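Local coordinates for protein nitrate reductase (Ulva prolifera, PDB 5YLY) that reduces nitrate in the first step of nitrate assimilation, with electrons probably drawn from NADH and passed through the FAD of its cytochrome b5 reductase domain, at residues Y109-H114 and F123-E128; I42-D47 and D103-I108; H69-K74 and V85-Y90. All blocks are in the same frame, centred on the assembly; numbering follows the deposited sequence.

Contact 1: residues Y109-H114 and F123-E128; sequences YKANVH and FSQILE. With FAD (flavin-adenine dinucleotide), chain C.
The hydroxyl OG of Ser-124 is held by two partners: it accepts the backbone N-H of Tyr-109 (N to OG 3.1 Å, an almost straight bond at 172°) and donates to FAD O2P at 2.7 Å. The short side chain suits this double task, since OG lies between its own backbone N and carbonyl carbon (chi1 59°) and stays near the start of helix 122-129. There the N-H of Ser-124 also reaches O2P (N to O2P 2.9 Å), while Phe-123 N binds O1P at 2.8 Å.

Tyr-109, its backbone held by that bond, places its ring against the other half of the cofactor. FAD C2B sits over the centre of one ring face, and CD1 comes within 3.5 Å of FAD C4A, so the aromatic group packs against ribose and adenine together. Next to Ser-124 on the helix, Gln-125, extended beyond CG, runs alongside the Tyr-109 carbonyl and brings OE1 to Ala-111 N in a weak bond (3.3 Å, 129°); its NE2 is taken by the carbonyls of Gly-121 and Glu-119. A water links Lys-110 NZ to Glu-128 OE2, although the lysine also binds His-46 O directly.

Serine thus joins loop, helix and pyrophosphate through one small hydroxyl. With two N-H groups of the first helical turn directed at the same phosphate, the helix dipole would probably help to offset its negative charge, and Tyr-109 offers an aromatic surface to the ribose and adenine.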
# COMPACT_ATOMS: atom_id res chain seq x y z
N TYR A 109 9.84 3.76 12.57
CA TYR A 109 9.67 3.08 13.86
C TYR A 109 10.89 3.40 14.66
O TYR A 109 11.94 2.76 14.53
CB TYR A 109 9.48 1.57 13.67
CG TYR A 109 8.17 1.21 13.00
CD1 TYR A 109 6.95 1.41 13.64
CD2 TYR A 109 8.16 0.61 11.74
CE1 TYR A 109 5.75 1.06 13.03
CE2 TYR A 109 6.96 0.26 11.12
CZ TYR A 109 5.76 0.47 11.78
OH TYR A 109 4.58 0.13 11.16
N LYS A 110 10.78 4.48 15.44
CA LYS A 110 11.88 5.01 16.21
C LYS A 110 12.16 4.21 17.46
O LYS A 110 11.26 3.58 18.02
CB LYS A 110 11.65 6.50 16.51
CG LYS A 110 11.63 7.34 15.24
CD LYS A 110 11.34 8.80 15.49
CE LYS A 110 11.14 9.50 14.18
NZ LYS A 110 10.80 10.93 14.37
N ALA A 111 13.43 4.22 17.87
CA ALA A 111 13.89 3.54 19.07
C ALA A 111 13.47 4.35 20.30
O ALA A 111 13.30 5.57 20.21
CB ALA A 111 15.41 3.41 19.03
N ASN A 112 13.27 3.64 21.43
CA ASN A 112 12.92 4.18 22.76
C ASN A 112 11.62 5.01 22.76
O ASN A 112 11.52 6.04 23.43
CB ASN A 112 14.11 4.97 23.36
CG ASN A 112 15.44 4.27 23.23
OD1 ASN A 112 15.72 3.29 23.93
ND2 ASN A 112 16.30 4.77 22.35
N VAL A 113 10.61 4.53 22.01
CA VAL A 113 9.29 5.17 21.94
C VAL A 113 8.28 4.16 22.49
O VAL A 113 7.59 4.44 23.48
CB VAL A 113 8.94 5.68 20.52
CG1 VAL A 113 7.54 6.28 20.47
CG2 VAL A 113 9.98 6.69 20.02
N HIS A 114 8.24 2.98 21.85
CA HIS A 114 7.38 1.85 22.18
C HIS A 114 8.08 0.94 23.21
O HIS A 114 9.22 0.54 22.96
CB HIS A 114 7.07 1.07 20.89
CG HIS A 114 5.77 0.34 20.92
ND1 HIS A 114 5.61 -0.82 21.65
CD2 HIS A 114 4.61 0.63 20.30
CE1 HIS A 114 4.36 -1.19 21.46
NE2 HIS A 114 3.71 -0.35 20.65
N PHE A 123 15.14 -1.07 9.24
CA PHE A 123 15.26 -0.40 7.96
C PHE A 123 14.59 0.98 7.90
O PHE A 123 15.15 1.87 7.24
CB PHE A 123 14.77 -1.29 6.83
CG PHE A 123 15.36 -0.90 5.50
CD1 PHE A 123 16.74 -1.01 5.27
CD2 PHE A 123 14.56 -0.37 4.49
CE1 PHE A 123 17.29 -0.61 4.05
CE2 PHE A 123 15.11 -0.00 3.26
CZ PHE A 123 16.47 -0.14 3.05
N SER A 124 13.44 1.19 8.58
CA SER A 124 12.84 2.54 8.57
C SER A 124 13.79 3.58 9.23
O SER A 124 13.88 4.70 8.74
CB SER A 124 11.44 2.56 9.18
OG SER A 124 11.46 2.10 10.52
N GLN A 125 14.56 3.18 10.28
CA GLN A 125 15.54 4.09 10.89
C GLN A 125 16.76 4.26 9.95
O GLN A 125 17.31 5.35 9.86
CB GLN A 125 15.97 3.64 12.29
CG GLN A 125 14.84 3.67 13.29
CD GLN A 125 15.26 3.11 14.62
OE1 GLN A 125 15.67 3.84 15.52
NE2 GLN A 125 15.14 1.80 14.80
N ILE A 126 17.14 3.19 9.21
CA ILE A 126 18.23 3.30 8.23
C ILE A 126 17.85 4.36 7.20
O ILE A 126 18.65 5.26 6.91
CB ILE A 126 18.59 1.94 7.59
CG1 ILE A 126 19.39 1.07 8.60
CG2 ILE A 126 19.39 2.13 6.28
CD1 ILE A 126 19.40 -0.43 8.24
N LEU A 127 16.62 4.27 6.65
CA LEU A 127 16.11 5.23 5.67
C LEU A 127 16.08 6.63 6.27
O LEU A 127 16.63 7.55 5.68
CB LEU A 127 14.71 4.83 5.20
CG LEU A 127 14.63 3.54 4.35
CD1 LEU A 127 13.15 3.23 4.03
CD2 LEU A 127 15.44 3.70 3.04
N GLU A 128 15.51 6.78 7.48
CA GLU A 128 15.43 8.10 8.14
C GLU A 128 16.82 8.72 8.36
O GLU A 128 16.96 9.94 8.32
CB GLU A 128 14.66 7.97 9.48
CG GLU A 128 14.39 9.31 10.20
CD GLU A 128 13.53 10.32 9.47
OE1 GLU A 128 12.87 9.96 8.48
OE2 GLU A 128 13.49 11.49 9.92
PA FAD C . 11.52 -4.15 11.62
O1A FAD C . 12.90 -4.09 12.18
O2A FAD C . 11.34 -5.16 10.51
O5B FAD C . 10.50 -4.42 12.85
C5B FAD C . 9.43 -5.37 12.71
C4B FAD C . 8.13 -4.78 13.20
O4B FAD C . 8.25 -4.32 14.56
C3B FAD C . 7.62 -3.56 12.44
O3B FAD C . 7.02 -3.91 11.20
C2B FAD C . 6.63 -2.96 13.44
O2B FAD C . 5.34 -3.54 13.34
C1B FAD C . 7.28 -3.31 14.80
N9A FAD C . 7.91 -2.18 15.48
C8A FAD C . 9.25 -1.98 15.66
N7A FAD C . 9.55 -0.86 16.28
C5A FAD C . 8.31 -0.28 16.53
C6A FAD C . 7.93 0.95 17.10
N6A FAD C . 8.79 1.93 17.39
N1A FAD C . 6.61 1.20 17.23
C2A FAD C . 5.73 0.30 16.76
N3A FAD C . 5.97 -0.86 16.15
C4A FAD C . 7.29 -1.10 16.06
N1 FAD C . 6.16 0.35 4.92
C2 FAD C . 6.11 1.71 4.77
O2 FAD C . 6.41 2.45 5.72
N3 FAD C . 5.72 2.26 3.54
C4 FAD C . 5.35 1.54 2.41
O4 FAD C . 5.11 2.11 1.36
C4X FAD C . 5.37 0.09 2.59
N5 FAD C . 5.00 -0.66 1.58
C5X FAD C . 4.99 -2.05 1.77
C6 FAD C . 4.57 -2.87 0.71
C7 FAD C . 4.54 -4.25 0.84
C7M FAD C . 4.04 -5.09 -0.31
C8 FAD C . 4.94 -4.85 2.07
C8M FAD C . 4.97 -6.36 2.24
C9 FAD C . 5.34 -4.04 3.13
C9A FAD C . 5.38 -2.64 2.99
N10 FAD C . 5.82 -1.78 4.04
C10 FAD C . 5.81 -0.41 3.89
C1' FAD C . 6.43 -2.31 5.27
C2' FAD C . 7.94 -2.47 5.16
O2' FAD C . 8.28 -3.58 4.32
C3' FAD C . 8.62 -2.66 6.52
O3' FAD C . 8.09 -3.81 7.17
C4' FAD C . 8.55 -1.43 7.43
O4' FAD C . 9.26 -0.35 6.81
C5' FAD C . 9.13 -1.67 8.81
O5' FAD C . 10.43 -2.29 8.68
P FAD C . 11.61 -2.00 9.73
O1P FAD C . 12.86 -2.64 9.24
O2P FAD C . 11.67 -0.53 10.05
O3P FAD C . 11.07 -2.74 11.02
O HOH W 1 11.24 11.58 11.57

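Contact 2: residues I42-D47 and D103-I108; sequences IKISHD and DLVVKI. With FAD (flavin-adenine dinucleotide), chain C.
A corner of the antiparallel FAD-binding barrel, where the chain leaves strand 34-43, brings Ile-44 and Asp-47 against the end of strand 101-107. Ile-44 and Ser-45 both face Val-48, forming a classic beta bulge at this bend. Beyond it, the carbonyl of Asp-47 accepts Ile-108 N (2.8 Å between N and Asp-47 O, 170° at the hydrogen).

The same aspartate uses its side chain on Lys-107, the neighbour of Ile-108. The lysine NZ makes a salt bridge to Asp-47 OD2 at 3.1 Å, coming from above the carboxylate plane, 41° out of it. A bend in the lysine chain at chi2 (70°) carries its methylenes past the Asp-47 carbonyl, CD lying 3.7 Å from Asp-47 O, before NZ reaches the acid. That ammonium has a second anionic partner, Asp-205, in the sequence range of the NAD-binding domain, so a long, flexible lysine is well suited to joining two carboxylates. An alanine at Asp-47 could still offer its backbone carbonyl to Ile-108, but Lys-107 would probably lose one of its two acidic partners and its end would be freer to swing.

Nearer the start of the contact the chemistry is apolar: Ile-44 CD1 meets the two methyls of Val-105, 3.8 Å from CG2, the side chains crossing at about a right angle. Two backbone groups of strand 101-107 face the flavin instead. Val-105 O accepts FAD N3 at 2.8 Å, and Lys-107 N donates to FAD O2 at 3.0 Å. Such pairing of an edge strand with the pyrimidine side of the isoalloxazine is typical of the flavin site in the ferredoxin reductase-like barrel.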
# COMPACT_ATOMS: atom_id res chain seq x y z
N ILE A 42 11.50 14.54 2.80
CA ILE A 42 10.53 15.53 3.26
C ILE A 42 9.59 14.99 4.36
O ILE A 42 8.92 13.99 4.13
CB ILE A 42 9.70 15.98 2.03
CG1 ILE A 42 10.62 16.61 0.92
CG2 ILE A 42 8.59 16.98 2.45
CD1 ILE A 42 9.93 16.72 -0.44
N LYS A 43 9.56 15.63 5.50
CA LYS A 43 8.69 15.17 6.59
C LYS A 43 7.23 15.35 6.24
O LYS A 43 6.82 16.43 5.81
CB LYS A 43 8.95 15.96 7.86
CG LYS A 43 10.28 15.71 8.49
CD LYS A 43 10.24 16.28 9.93
CE LYS A 43 11.50 15.97 10.67
NZ LYS A 43 11.73 14.51 10.82
N ILE A 44 6.44 14.29 6.46
CA ILE A 44 4.98 14.39 6.30
C ILE A 44 4.42 14.70 7.68
O ILE A 44 3.53 15.54 7.85
CB ILE A 44 4.41 13.10 5.69
CG1 ILE A 44 4.77 13.08 4.18
CG2 ILE A 44 2.89 13.00 5.91
CD1 ILE A 44 4.58 11.76 3.50
N SER A 45 4.92 13.98 8.65
CA SER A 45 4.56 14.20 10.05
C SER A 45 5.76 13.81 10.90
O SER A 45 6.80 13.47 10.33
CB SER A 45 3.29 13.44 10.40
OG SER A 45 3.48 12.06 10.19
N HIS A 46 5.65 13.91 12.25
CA HIS A 46 6.78 13.63 13.14
C HIS A 46 7.42 12.26 12.92
O HIS A 46 8.62 12.14 13.11
CB HIS A 46 6.43 13.84 14.63
CG HIS A 46 5.74 12.67 15.27
ND1 HIS A 46 4.36 12.52 15.22
CD2 HIS A 46 6.26 11.63 15.95
CE1 HIS A 46 4.09 11.42 15.89
NE2 HIS A 46 5.21 10.83 16.33
N ASP A 47 6.64 11.24 12.49
CA ASP A 47 7.20 9.90 12.28
C ASP A 47 6.89 9.30 10.91
O ASP A 47 6.95 8.07 10.76
CB ASP A 47 6.77 8.94 13.39
CG ASP A 47 5.28 8.65 13.48
OD1 ASP A 47 4.49 9.32 12.75
OD2 ASP A 47 4.89 7.81 14.31
N ASP A 103 8.62 8.05 -5.21
CA ASP A 103 8.47 8.55 -3.85
C ASP A 103 8.09 7.40 -2.96
O ASP A 103 7.18 6.67 -3.31
CB ASP A 103 7.31 9.56 -3.80
CG ASP A 103 7.57 10.87 -4.48
OD1 ASP A 103 8.69 11.07 -5.00
OD2 ASP A 103 6.63 11.69 -4.56
N LEU A 104 8.69 7.31 -1.77
CA LEU A 104 8.31 6.30 -0.79
C LEU A 104 7.76 7.06 0.39
O LEU A 104 8.41 8.00 0.85
CB LEU A 104 9.52 5.49 -0.25
CG LEU A 104 10.37 4.73 -1.21
CD1 LEU A 104 11.47 4.03 -0.41
CD2 LEU A 104 9.51 3.70 -2.03
N VAL A 105 6.61 6.64 0.91
CA VAL A 105 6.09 7.22 2.15
C VAL A 105 6.34 6.15 3.19
O VAL A 105 5.85 5.02 3.04
CB VAL A 105 4.61 7.64 1.99
CG1 VAL A 105 3.96 7.93 3.34
CG2 VAL A 105 4.51 8.84 1.06
N VAL A 106 7.18 6.46 4.20
CA VAL A 106 7.63 5.48 5.16
C VAL A 106 7.30 5.87 6.60
O VAL A 106 7.64 6.97 7.04
CB VAL A 106 9.16 5.14 4.98
CG1 VAL A 106 9.64 4.08 5.97
CG2 VAL A 106 9.49 4.71 3.53
N LYS A 107 6.68 4.95 7.33
CA LYS A 107 6.44 5.13 8.77
C LYS A 107 7.78 4.80 9.47
O LYS A 107 8.32 3.69 9.31
CB LYS A 107 5.34 4.15 9.23
CG LYS A 107 5.07 4.20 10.76
CD LYS A 107 4.39 5.48 11.20
CE LYS A 107 3.55 5.22 12.44
NZ LYS A 107 2.66 6.39 12.73
N ILE A 108 8.33 5.75 10.23
CA ILE A 108 9.61 5.55 10.94
C ILE A 108 9.34 4.98 12.32
O ILE A 108 8.67 5.61 13.13
CB ILE A 108 10.48 6.85 10.97
CG1 ILE A 108 10.53 7.59 9.60
CG2 ILE A 108 11.90 6.56 11.50
CD1 ILE A 108 11.02 6.80 8.37
PA FAD C . 11.52 -4.15 11.62
O1A FAD C . 12.90 -4.09 12.18
O2A FAD C . 11.34 -5.16 10.51
O5B FAD C . 10.50 -4.42 12.85
C5B FAD C . 9.43 -5.37 12.71
C4B FAD C . 8.13 -4.78 13.20
O4B FAD C . 8.25 -4.32 14.56
C3B FAD C . 7.62 -3.56 12.44
O3B FAD C . 7.02 -3.91 11.20
C2B FAD C . 6.63 -2.96 13.44
O2B FAD C . 5.34 -3.54 13.34
C1B FAD C . 7.28 -3.31 14.80
N9A FAD C . 7.91 -2.18 15.48
C8A FAD C . 9.25 -1.98 15.66
N7A FAD C . 9.55 -0.86 16.28
C5A FAD C . 8.31 -0.28 16.53
C6A FAD C . 7.93 0.95 17.10
N6A FAD C . 8.79 1.93 17.39
N1A FAD C . 6.61 1.20 17.23
C2A FAD C . 5.73 0.30 16.76
N3A FAD C . 5.97 -0.86 16.15
C4A FAD C . 7.29 -1.10 16.06
N1 FAD C . 6.16 0.35 4.92
C2 FAD C . 6.11 1.71 4.77
O2 FAD C . 6.41 2.45 5.72
N3 FAD C . 5.72 2.26 3.54
C4 FAD C . 5.35 1.54 2.41
O4 FAD C . 5.11 2.11 1.36
C4X FAD C . 5.37 0.09 2.59
N5 FAD C . 5.00 -0.66 1.58
C5X FAD C . 4.99 -2.05 1.77
C6 FAD C . 4.57 -2.87 0.71
C7 FAD C . 4.54 -4.25 0.84
C7M FAD C . 4.04 -5.09 -0.31
C8 FAD C . 4.94 -4.85 2.07
C8M FAD C . 4.97 -6.36 2.24
C9 FAD C . 5.34 -4.04 3.13
C9A FAD C . 5.38 -2.64 2.99
N10 FAD C . 5.82 -1.78 4.04
C10 FAD C . 5.81 -0.41 3.89
C1' FAD C . 6.43 -2.31 5.27
C2' FAD C . 7.94 -2.47 5.16
O2' FAD C . 8.28 -3.58 4.32
C3' FAD C . 8.62 -2.66 6.52
O3' FAD C . 8.09 -3.81 7.17
C4' FAD C . 8.55 -1.43 7.43
O4' FAD C . 9.26 -0.35 6.81
C5' FAD C . 9.13 -1.67 8.81
O5' FAD C . 10.43 -2.29 8.68
P FAD C . 11.61 -2.00 9.73
O1P FAD C . 12.86 -2.64 9.24
O2P FAD C . 11.67 -0.53 10.05
O3P FAD C . 11.07 -2.74 11.02

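Contact 3: residues H69-K74 and V85-Y90; sequences HMLIRK and VVMRAY. With FAD (flavin-adenine dinucleotide), chain C.
Tyr-90 meets Ile-72 at about a right angle, Ile-72 CD1 reaching Tyr-90 CD2 at 3.6 Å. Both side chains project from the face of the sheet on which Phe-123 of helix 122-129 and Leu-104 of strand 101-107 pack, and the beta-branched isoleucine lays its CD1 methyl against the ring. With CG anti to its carbonyl carbon (chi1 -66°), the tyrosine brings CD1 to 3.6 Å from FAD C4X and its hydroxyl to FAD O4', OH and O4' being 2.8 Å apart in a hydrogen bond.

The backbones underneath belong to an antiparallel beta hairpin, strands 69-75 and 85-90, with 85-90 the outermost strand of the antiparallel sheet of the FAD-binding barrel. Ile-72 with Arg-88 is one of its hydrogen-bonded pairs, Ile-72 N reaching Arg-88 O at 2.9 Å almost linearly (178°). Arg-88, Tyr-90 and Thr-91 fit the Arg-x-Tyr-Ser/Thr motif of this flavoprotein family.

On the other face Met-87 lies opposite Arg-73 in a non-hydrogen-bonded pair, their CB atoms 3.7 Å apart; the aliphatic part of the arginine suits this packing, while its NE pairs with Glu-137. Met-87 O accepts Arg-88 NH1 at 2.8 Å, which steadies the guanidinium as NE makes weak bonds to FAD O1P and O2A and NH2 a third, also weak, to O2A, placing a positive group beside the pyrophosphate.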
# COMPACT_ATOMS: atom_id res chain seq x y z
N HIS A 69 5.33 -4.43 -6.25
CA HIS A 69 6.13 -3.57 -5.35
C HIS A 69 7.63 -3.79 -5.63
O HIS A 69 7.99 -4.49 -6.59
CB HIS A 69 5.78 -3.92 -3.88
CG HIS A 69 6.13 -5.32 -3.45
ND1 HIS A 69 5.21 -6.36 -3.54
CD2 HIS A 69 7.26 -5.79 -2.88
CE1 HIS A 69 5.82 -7.43 -3.06
NE2 HIS A 69 7.06 -7.14 -2.64
N MET A 70 8.50 -3.21 -4.80
CA MET A 70 9.95 -3.32 -4.96
C MET A 70 10.62 -3.71 -3.66
O MET A 70 10.05 -3.49 -2.59
CB MET A 70 10.54 -1.96 -5.42
CG MET A 70 10.28 -0.84 -4.44
SD MET A 70 10.75 0.87 -4.90
CE MET A 70 10.45 0.85 -6.61
N LEU A 71 11.83 -4.24 -3.74
CA LEU A 71 12.59 -4.54 -2.54
C LEU A 71 13.68 -3.50 -2.48
O LEU A 71 14.37 -3.24 -3.48
CB LEU A 71 13.20 -5.97 -2.60
CG LEU A 71 12.19 -7.08 -2.76
CD1 LEU A 71 12.90 -8.44 -2.90
CD2 LEU A 71 11.21 -7.11 -1.60
N ILE A 72 13.79 -2.84 -1.35
CA ILE A 72 14.80 -1.81 -1.20
C ILE A 72 15.79 -2.27 -0.16
O ILE A 72 15.38 -2.78 0.88
CB ILE A 72 14.15 -0.47 -0.81
CG1 ILE A 72 13.16 -0.02 -1.93
CG2 ILE A 72 15.21 0.60 -0.51
CD1 ILE A 72 12.28 1.03 -1.62
N ARG A 73 17.08 -2.09 -0.45
CA ARG A 73 18.11 -2.56 0.49
C ARG A 73 19.27 -1.61 0.62
O ARG A 73 19.51 -0.78 -0.27
CB ARG A 73 18.60 -3.97 0.13
CG ARG A 73 19.54 -4.02 -1.05
CD ARG A 73 19.95 -5.45 -1.39
NE ARG A 73 21.14 -5.42 -2.21
CZ ARG A 73 21.92 -6.48 -2.43
NH1 ARG A 73 23.02 -6.37 -3.16
NH2 ARG A 73 21.59 -7.67 -1.93
N LYS A 74 20.04 -1.78 1.71
CA LYS A 74 21.26 -1.03 1.93
C LYS A 74 22.20 -1.82 2.81
O LYS A 74 21.77 -2.46 3.78
CB LYS A 74 21.00 0.37 2.55
CG LYS A 74 22.18 1.32 2.30
CD LYS A 74 21.96 2.73 2.78
CE LYS A 74 23.25 3.55 2.77
NZ LYS A 74 23.87 3.65 1.41
N VAL A 85 23.52 -6.36 5.31
CA VAL A 85 22.61 -5.94 4.24
C VAL A 85 21.20 -6.06 4.82
O VAL A 85 20.84 -7.12 5.34
CB VAL A 85 22.78 -6.78 2.95
CG1 VAL A 85 21.91 -6.25 1.83
CG2 VAL A 85 24.24 -6.83 2.50
N VAL A 86 20.40 -4.96 4.77
CA VAL A 86 19.05 -4.93 5.31
C VAL A 86 18.14 -4.59 4.15
O VAL A 86 18.44 -3.65 3.40
CB VAL A 86 18.90 -3.89 6.48
CG1 VAL A 86 17.50 -3.96 7.12
CG2 VAL A 86 19.99 -4.09 7.54
N MET A 87 17.06 -5.35 3.99
CA MET A 87 16.12 -5.25 2.86
C MET A 87 14.68 -5.30 3.36
O MET A 87 14.38 -6.11 4.25
CB MET A 87 16.45 -6.43 1.92
CG MET A 87 15.50 -6.67 0.74
SD MET A 87 15.66 -8.43 0.24
CE MET A 87 14.50 -9.20 1.33
N ARG A 88 13.78 -4.47 2.75
CA ARG A 88 12.35 -4.47 3.05
C ARG A 88 11.58 -4.17 1.78
O ARG A 88 12.12 -3.50 0.88
CB ARG A 88 11.97 -3.44 4.14
CG ARG A 88 12.60 -3.65 5.52
CD ARG A 88 12.09 -4.88 6.26
NE ARG A 88 12.65 -4.96 7.61
CZ ARG A 88 13.73 -5.64 7.97
NH1 ARG A 88 14.43 -6.34 7.07
NH2 ARG A 88 14.14 -5.63 9.23
N ALA A 89 10.32 -4.63 1.71
CA ALA A 89 9.41 -4.36 0.61
C ALA A 89 8.77 -2.97 0.76
O ALA A 89 8.43 -2.59 1.86
CB ALA A 89 8.31 -5.40 0.58
N TYR A 90 8.59 -2.24 -0.35
CA TYR A 90 7.90 -0.93 -0.36
C TYR A 90 7.11 -0.79 -1.64
O TYR A 90 7.56 -1.21 -2.72
CB TYR A 90 8.85 0.28 -0.22
CG TYR A 90 9.52 0.30 1.12
CD1 TYR A 90 8.86 0.81 2.25
CD2 TYR A 90 10.77 -0.31 1.31
CE1 TYR A 90 9.43 0.71 3.52
CE2 TYR A 90 11.36 -0.35 2.58
CZ TYR A 90 10.67 0.10 3.68
OH TYR A 90 11.24 -0.06 4.92
PA FAD C . 11.52 -4.15 11.62
O1A FAD C . 12.90 -4.09 12.18
O2A FAD C . 11.34 -5.16 10.51
O5B FAD C . 10.50 -4.42 12.85
C5B FAD C . 9.43 -5.37 12.71
C4B FAD C . 8.13 -4.78 13.20
O4B FAD C . 8.25 -4.32 14.56
C3B FAD C . 7.62 -3.56 12.44
O3B FAD C . 7.02 -3.91 11.20
C2B FAD C . 6.63 -2.96 13.44
O2B FAD C . 5.34 -3.54 13.34
C1B FAD C . 7.28 -3.31 14.80
N9A FAD C . 7.91 -2.18 15.48
C8A FAD C . 9.25 -1.98 15.66
N7A FAD C . 9.55 -0.86 16.28
C5A FAD C . 8.31 -0.28 16.53
C6A FAD C . 7.93 0.95 17.10
N6A FAD C . 8.79 1.93 17.39
N1A FAD C . 6.61 1.20 17.23
C2A FAD C . 5.73 0.30 16.76
N3A FAD C . 5.97 -0.86 16.15
C4A FAD C . 7.29 -1.10 16.06
N1 FAD C . 6.16 0.35 4.92
C2 FAD C . 6.11 1.71 4.77
O2 FAD C . 6.41 2.45 5.72
N3 FAD C . 5.72 2.26 3.54
C4 FAD C . 5.35 1.54 2.41
O4 FAD C . 5.11 2.11 1.36
C4X FAD C . 5.37 0.09 2.59
N5 FAD C . 5.00 -0.66 1.58
C5X FAD C . 4.99 -2.05 1.77
C6 FAD C . 4.57 -2.87 0.71
C7 FAD C . 4.54 -4.25 0.84
C7M FAD C . 4.04 -5.09 -0.31
C8 FAD C . 4.94 -4.85 2.07
C8M FAD C . 4.97 -6.36 2.24
C9 FAD C . 5.34 -4.04 3.13
C9A FAD C . 5.38 -2.64 2.99
N10 FAD C . 5.82 -1.78 4.04
C10 FAD C . 5.81 -0.41 3.89
C1' FAD C . 6.43 -2.31 5.27
C2' FAD C . 7.94 -2.47 5.16
O2' FAD C . 8.28 -3.58 4.32
C3' FAD C . 8.62 -2.66 6.52
O3' FAD C . 8.09 -3.81 7.17
C4' FAD C . 8.55 -1.43 7.43
O4' FAD C . 9.26 -0.35 6.81
C5' FAD C . 9.13 -1.67 8.81
O5' FAD C . 10.43 -2.29 8.68
P FAD C . 11.61 -2.00 9.73
O1P FAD C . 12.86 -2.64 9.24
O2P FAD C . 11.67 -0.53 10.05
O3P FAD C . 11.07 -2.74 11.02

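From the N terminus, the chain first passes 42-47 at the end of strand 34-43, then runs out and back as the hairpin of contact 3, whose 69-74 and 85-90 pair before strand 101-107 arrives. Contact 2 therefore closes a long loop, at 103-108, that encloses contact 3 whole. Contact 1 opens directly afterwards, at 109, and closes a short loop on helix 122-129; it follows the others in series and none cross. In space that helix bridges the two sheet edges: Phe-123 packs on Val-86, Arg-88 and Tyr-90 of contact 3, and Ser-124 on Val-106 of contact 2. Leu-104 meets Ile-72 between contacts 2 and 3, while FAD runs along all three.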